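Local structure of probable hydrogenase maturation factor HypB (Methanocaldococcus jannaschii, 2HF9) at residues Ser148-Pro160 against Val180-Ile194. The protein probably hydrolyses GTP slowly, as a dimeric SIMIBI-class GTPase, to help insert nickel into the metal centre of [NiFe] hydrogenases during their maturation. Numbering follows the deposited sequence.
With GSP (5'-guanosine-diphosphate-monothiophosphate), chain H.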
loop_
_atom_site.group_PDB
_atom_site.type_symbol
_atom_site.label_atom_id
_atom_site.label_comp_id
_atom_site.label_asym_id
_atom_site.label_seq_id
_atom_site.Cartn_x
_atom_site.Cartn_y
_atom_site.Cartn_z
ATOM N N SER A 148 9.044 3.620 -2.490
ATOM C CA SER A 148 9.950 3.244 -3.558
ATOM C C SER A 148 9.548 3.848 -4.891
ATOM O O SER A 148 8.379 4.189 -5.107
ATOM C CB SER A 148 10.086 1.721 -3.639
ATOM O OG SER A 148 8.922 1.129 -4.174
ATOM N N THR A 149 10.530 3.980 -5.782
ATOM C CA THR A 149 10.320 4.605 -7.089
ATOM C C THR A 149 9.206 3.923 -7.890
ATOM O O THR A 149 8.500 4.579 -8.653
ATOM C CB THR A 149 11.622 4.629 -7.926
ATOM O OG1 THR A 149 12.029 3.288 -8.220
ATOM C CG2 THR A 149 12.744 5.342 -7.160
ATOM N N THR A 150 9.037 2.617 -7.682
ATOM C CA THR A 150 8.098 1.813 -8.468
ATOM C C THR A 150 6.620 2.064 -8.151
ATOM O O THR A 150 5.739 1.575 -8.862
ATOM C CB THR A 150 8.420 0.306 -8.391
ATOM O OG1 THR A 150 8.363 -0.145 -7.029
ATOM C CG2 THR A 150 9.799 0.032 -8.964
ATOM N N GLU A 151 6.365 2.823 -7.088
ATOM C CA GLU A 151 5.013 3.251 -6.728
ATOM C C GLU A 151 4.621 4.529 -7.486
ATOM O O GLU A 151 3.466 4.946 -7.461
ATOM C CB GLU A 151 4.917 3.472 -5.215
ATOM C CG GLU A 151 5.090 2.192 -4.385
ATOM C CD GLU A 151 5.988 2.378 -3.167
ATOM O OE1 GLU A 151 6.046 3.500 -2.612
ATOM O OE2 GLU A 151 6.636 1.389 -2.758
ATOM N N GLY A 152 5.593 5.139 -8.160
ATOM C CA GLY A 152 5.377 6.401 -8.866
ATOM C C GLY A 152 5.960 7.572 -8.100
ATOM O O GLY A 152 6.067 7.532 -6.867
ATOM N N ASP A 153 6.334 8.622 -8.825
ATOM C CA ASP A 153 6.988 9.773 -8.202
ATOM C C ASP A 153 6.034 10.817 -7.598
ATOM O O ASP A 153 6.479 11.879 -7.165
ATOM C CB ASP A 153 8.008 10.419 -9.157
ATOM C CG ASP A 153 7.378 10.956 -10.430
ATOM O OD1 ASP A 153 6.140 11.116 -10.487
ATOM O OD2 ASP A 153 8.141 11.224 -11.378
ATOM N N ASP A 154 4.734 10.511 -7.571
ATOM C CA ASP A 154 3.749 11.363 -6.897
ATOM C C ASP A 154 3.404 10.847 -5.501
ATOM O O ASP A 154 2.660 11.493 -4.762
ATOM C CB ASP A 154 2.466 11.490 -7.729
ATOM C CG ASP A 154 2.593 12.501 -8.857
ATOM O OD1 ASP A 154 3.294 13.520 -8.683
ATOM O OD2 ASP A 154 1.980 12.278 -9.923
ATOM N N THR A 155 3.966 9.693 -5.153
ATOM C CA THR A 155 3.652 8.973 -3.917
ATOM C C THR A 155 3.868 9.788 -2.636
ATOM O O THR A 155 3.067 9.707 -1.698
ATOM C CB THR A 155 4.439 7.641 -3.868
ATOM O OG1 THR A 155 4.050 6.838 -4.989
ATOM C CG2 THR A 155 4.155 6.871 -2.586
ATOM N N ILE A 156 4.935 10.583 -2.601
ATOM C CA ILE A 156 5.205 11.422 -1.431
ATOM C C ILE A 156 4.196 12.574 -1.319
ATOM O O ILE A 156 3.620 12.788 -0.251
ATOM C CB ILE A 156 6.674 11.918 -1.391
ATOM C CG1 ILE A 156 7.619 10.715 -1.271
ATOM C CG2 ILE A 156 6.890 12.892 -0.229
ATOM C CD1 ILE A 156 9.052 10.984 -1.662
ATOM N N GLU A 157 3.947 13.286 -2.415
ATOM C CA GLU A 157 2.999 14.403 -2.350
ATOM C C GLU A 157 1.531 13.975 -2.238
ATOM O O GLU A 157 0.688 14.760 -1.797
ATOM C CB GLU A 157 3.242 15.462 -3.439
ATOM C CG GLU A 157 3.214 15.001 -4.881
ATOM C CD GLU A 157 3.399 16.166 -5.853
ATOM O OE1 GLU A 157 3.187 17.331 -5.448
ATOM O OE2 GLU A 157 3.752 15.921 -7.022
ATOM N N LYS A 158 1.248 12.721 -2.601
ATOM C CA LYS A 158 -0.086 12.132 -2.456
ATOM C C LYS A 158 -0.402 11.674 -1.034
ATOM O O LYS A 158 -1.560 11.395 -0.718
ATOM C CB LYS A 158 -0.257 10.944 -3.402
ATOM C CG LYS A 158 -0.809 11.282 -4.771
ATOM C CD LYS A 158 -0.720 10.058 -5.680
ATOM C CE LYS A 158 -1.768 10.078 -6.774
ATOM N NZ LYS A 158 -2.934 9.200 -6.470
ATOM N N HIS A 159 0.620 11.569 -0.184
ATOM C CA HIS A 159 0.419 11.112 1.194
ATOM C C HIS A 159 1.213 11.950 2.204
ATOM O O HIS A 159 2.044 11.407 2.938
ATOM C CB HIS A 159 0.778 9.623 1.332
ATOM C CG HIS A 159 0.130 8.743 0.307
ATOM N ND1 HIS A 159 -1.071 8.102 0.529
ATOM C CD2 HIS A 159 0.518 8.393 -0.943
ATOM C CE1 HIS A 159 -1.397 7.403 -0.543
ATOM N NE2 HIS A 159 -0.452 7.562 -1.451
ATOM N N PRO A 160 0.947 13.274 2.263
ATOM C CA PRO A 160 1.760 14.149 3.115
ATOM C C PRO A 160 1.590 13.878 4.617
ATOM O O PRO A 160 2.518 14.127 5.387
ATOM C CB PRO A 160 1.272 15.554 2.744
ATOM C CG PRO A 160 -0.123 15.356 2.256
ATOM C CD PRO A 160 -0.120 14.023 1.567
ATOM N N VAL A 180 10.345 2.942 -14.537
ATOM C CA VAL A 180 8.974 3.374 -14.222
ATOM C C VAL A 180 8.703 4.825 -14.619
ATOM O O VAL A 180 7.559 5.290 -14.556
ATOM C CB VAL A 180 8.628 3.206 -12.709
ATOM C CG1 VAL A 180 8.435 1.747 -12.363
ATOM C CG2 VAL A 180 9.697 3.841 -11.823
ATOM N N GLY A 181 9.754 5.537 -15.013
ATOM C CA GLY A 181 9.643 6.948 -15.377
ATOM C C GLY A 181 9.540 7.865 -14.171
ATOM O O GLY A 181 8.985 8.962 -14.268
ATOM N N ALA A 182 10.080 7.417 -13.036
ATOM C CA ALA A 182 10.043 8.190 -11.793
ATOM C C ALA A 182 11.213 9.162 -11.702
ATOM O O ALA A 182 12.351 8.804 -12.000
ATOM C CB ALA A 182 10.027 7.263 -10.585
ATOM N N ASP A 183 10.918 10.392 -11.287
ATOM C CA ASP A 183 11.926 11.436 -11.124
ATOM C C ASP A 183 12.346 11.456 -9.660
ATOM O O ASP A 183 11.618 11.976 -8.816
ATOM C CB ASP A 183 11.344 12.794 -11.548
ATOM C CG ASP A 183 12.380 13.925 -11.547
ATOM O OD1 ASP A 183 13.433 13.811 -10.886
ATOM O OD2 ASP A 183 12.122 14.952 -12.213
ATOM N N ILE A 184 13.510 10.876 -9.365
ATOM C CA ILE A 184 13.966 10.732 -7.972
ATOM C C ILE A 184 14.324 12.073 -7.325
ATOM O O ILE A 184 14.138 12.249 -6.122
ATOM C CB ILE A 184 15.128 9.705 -7.800
ATOM C CG1 ILE A 184 16.406 10.156 -8.524
ATOM C CG2 ILE A 184 14.684 8.312 -8.245
ATOM C CD1 ILE A 184 17.630 9.306 -8.204
ATOM N N LYS A 185 14.822 13.009 -8.134
ATOM C CA LYS A 185 15.124 14.362 -7.673
ATOM C C LYS A 185 13.851 15.088 -7.241
ATOM O O LYS A 185 13.850 15.790 -6.232
ATOM C CB LYS A 185 15.870 15.160 -8.751
ATOM C CG LYS A 185 17.263 14.625 -9.067
ATOM C CD LYS A 185 18.111 15.679 -9.775
ATOM C CE LYS A 185 19.564 15.242 -9.916
ATOM N NZ LYS A 185 20.229 15.002 -8.601
ATOM N N LYS A 186 12.773 14.905 -8.003
ATOM C CA LYS A 186 11.452 15.412 -7.626
ATOM C C LYS A 186 10.990 14.811 -6.297
ATOM O O LYS A 186 10.548 15.534 -5.407
ATOM C CB LYS A 186 10.414 15.122 -8.717
ATOM C CG LYS A 186 8.989 15.553 -8.352
ATOM C CD LYS A 186 7.957 14.905 -9.256
ATOM C CE LYS A 186 6.536 15.267 -8.837
ATOM N NZ LYS A 186 6.117 14.613 -7.561
ATOM N N MET A 187 11.096 13.488 -6.171
ATOM C CA MET A 187 10.653 12.798 -4.957
ATOM C C MET A 187 11.433 13.278 -3.735
ATOM O O MET A 187 10.853 13.511 -2.677
ATOM C CB MET A 187 10.784 11.283 -5.110
ATOM C CG MET A 187 9.907 10.701 -6.199
ATOM S SD MET A 187 10.112 8.916 -6.412
ATOM C CE MET A 187 9.222 8.279 -4.990
ATOM N N GLU A 188 12.746 13.428 -3.897
ATOM C CA GLU A 188 13.615 13.895 -2.820
ATOM C C GLU A 188 13.226 15.304 -2.361
ATOM O O GLU A 188 13.195 15.582 -1.158
ATOM C CB GLU A 188 15.077 13.849 -3.263
ATOM C CG GLU A 188 16.073 14.266 -2.194
ATOM C CD GLU A 188 17.499 14.309 -2.705
ATOM O OE1 GLU A 188 17.693 14.518 -3.925
ATOM O OE2 GLU A 188 18.425 14.147 -1.882
ATOM N N ASN A 189 12.930 16.177 -3.324
ATOM C CA ASN A 189 12.441 17.526 -3.024
ATOM C C ASN A 189 11.055 17.539 -2.388
ATOM O O ASN A 189 10.804 18.317 -1.465
ATOM C CB ASN A 189 12.475 18.411 -4.272
ATOM C CG ASN A 189 13.851 18.961 -4.543
ATOM O OD1 ASN A 189 14.529 19.434 -3.630
ATOM N ND2 ASN A 189 14.282 18.893 -5.792
ATOM N N ASP A 190 10.170 16.667 -2.873
ATOM C CA ASP A 190 8.849 16.481 -2.270
ATOM C C ASP A 190 8.972 16.169 -0.779
ATOM O O ASP A 190 8.301 16.789 0.045
ATOM C CB ASP A 190 8.076 15.345 -2.958
ATOM C CG ASP A 190 7.589 15.706 -4.360
ATOM O OD1 ASP A 190 7.200 14.774 -5.095
ATOM O OD2 ASP A 190 7.577 16.900 -4.733
ATOM N N ALA A 191 9.834 15.205 -0.448
ATOM C CA ALA A 191 10.029 14.753 0.929
ATOM C C ALA A 191 10.591 15.858 1.822
ATOM O O ALA A 191 10.101 16.075 2.926
ATOM C CB ALA A 191 10.938 13.527 0.958
ATOM N N LYS A 192 11.619 16.548 1.331
ATOM C CA LYS A 192 12.250 17.645 2.070
ATOM C C LYS A 192 11.278 18.803 2.337
ATOM O O LYS A 192 11.291 19.394 3.417
ATOM C CB LYS A 192 13.458 18.171 1.305
ATOM C CG LYS A 192 14.693 17.290 1.339
ATOM C CD LYS A 192 15.775 17.913 0.469
ATOM C CE LYS A 192 17.078 17.148 0.536
ATOM N NZ LYS A 192 18.114 17.816 -0.304
ATOM N N ARG A 193 10.446 19.112 1.342
ATOM C CA ARG A 193 9.504 20.230 1.418
ATOM C C ARG A 193 8.342 19.918 2.358
ATOM O O ARG A 193 7.928 20.766 3.140
ATOM C CB ARG A 193 8.982 20.593 0.021
ATOM C CG ARG A 193 7.916 21.696 -0.006
ATOM C CD ARG A 193 7.404 21.973 -1.420
ATOM N NE ARG A 193 6.712 20.827 -2.012
ATOM C CZ ARG A 193 7.222 20.044 -2.960
ATOM N NH1 ARG A 193 8.442 20.260 -3.436
ATOM N NH2 ARG A 193 6.508 19.036 -3.434
ATOM N N ILE A 194 7.826 18.697 2.276
ATOM C CA ILE A 194 6.687 18.281 3.097
ATOM C C ILE A 194 7.097 18.063 4.557
ATOM O O ILE A 194 6.342 18.393 5.473
ATOM C CB ILE A 194 5.977 17.049 2.481
ATOM C CG1 ILE A 194 5.296 17.455 1.168
ATOM C CG2 ILE A 194 4.949 16.457 3.447
ATOM C CD1 ILE A 194 4.917 16.299 0.251
HETATM P PG GSP H . -2.039 5.284 -6.714
HETATM O O3B GSP H . -1.198 4.565 -7.883
HETATM S S1G GSP H . -2.377 4.200 -5.417
HETATM O O2G GSP H . -1.163 6.463 -6.245
HETATM O O3G GSP H . -3.350 5.823 -7.302
HETATM P PB GSP H . -1.826 3.742 -9.119
HETATM O O1B GSP H . -2.113 2.368 -8.658
HETATM O O2B GSP H . -2.977 4.412 -9.750
HETATM P PA GSP H . -0.186 4.579 -11.350
HETATM O O1A GSP H . -1.075 4.338 -12.505
HETATM O O2A GSP H . -0.139 6.011 -10.962
HETATM O O3A GSP H . -0.568 3.615 -10.121
HETATM O "O5'" GSP H . 1.279 4.016 -11.702
HETATM C "C5'" GSP H . 2.356 4.175 -10.800
HETATM C "C4'" GSP H . 3.663 4.165 -11.588
HETATM O "O4'" GSP H . 3.884 2.877 -12.140
HETATM C "C3'" GSP H . 3.628 5.134 -12.761
HETATM O "O3'" GSP H . 4.885 5.765 -12.818
HETATM C "C2'" GSP H . 3.425 4.256 -13.979
HETATM O "O2'" GSP H . 4.049 4.803 -15.113
HETATM C "C1'" GSP H . 4.085 2.961 -13.541
HETATM N N9 GSP H . 3.562 1.737 -14.173
HETATM C C8 GSP H . 2.278 1.249 -14.161
HETATM N N7 GSP H . 2.268 0.079 -14.844
HETATM C C5 GSP H . 3.522 -0.190 -15.276
HETATM C C6 GSP H . 4.081 -1.240 -16.006
HETATM O O6 GSP H . 3.388 -2.173 -16.401
HETATM N N1 GSP H . 5.432 -1.228 -16.292
HETATM C C2 GSP H . 6.228 -0.183 -15.860
HETATM N N2 GSP H . 7.526 -0.167 -16.133
HETATM N N3 GSP H . 5.670 0.852 -15.137
HETATM C C4 GSP H . 4.343 0.846 -14.850
HETATM O O HOH W 1 6.035 12.433 -4.579
#
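Lys186 reaches from helix 184-194 into the loop that follows strand 142-148, and its ammonium group gathers four oxygens. NZ donates a 2.8 Å hydrogen bond to Asp153 O, tilted from the carbonyl plane. It also makes a 2.8 Å salt bridge to Glu157 OE2, met from above the carboxylate. Asp154 OD1 makes a longer salt bridge, met on its anti side but 24° out of the carboxylate plane, while Asp190 OD1, one helical turn on, offers its syn lone pair. The chain runs extended until a bend at the last torsion (chi4 -71°) turns NZ in among them. Water 1 donates to both Asp153 O and Asp190 OD1 and accepts from Glu157 N, and Arg193 NH2 takes the second oxygen of Asp190.

Asp153 also grips the start of the helix. Its CG sits between its own N and carbonyl carbon (chi1 62°), and the anti lone pair of OD2 receives Asp183 N at 2.9 Å. Asp183, the N-cap, accepts in turn from Lys186 N.

Behind these polar groups, Met187 lays CG 3.5 Å from Asp153 CB and brings CE near Gly152 O. Ile156 crosses Met187 at about a right angle, CD1 being 3.9 Å from Met187 CB, while its CG2 meets Ile194 CD1. Ile171 of strand 168-172 backs both Ile156 and Met187. Val180 CG1 packs on Thr150, and Val180 O receives a weak bond from the ribose O3' of a nucleotide also held by Thr52 and Leu53 of the second subunit. Lys158 bonds weakly to its O2G and salt-bridges Asp74 of that subunit.

With an alanine here instead of Lys186, the carboxylates of Asp154, Glu157 and Asp190 would probably be left close together without their shared cation. One ammonium thus probably offsets several acidic groups, tying the helix to a nucleotide-pocket loop at the dimer interface.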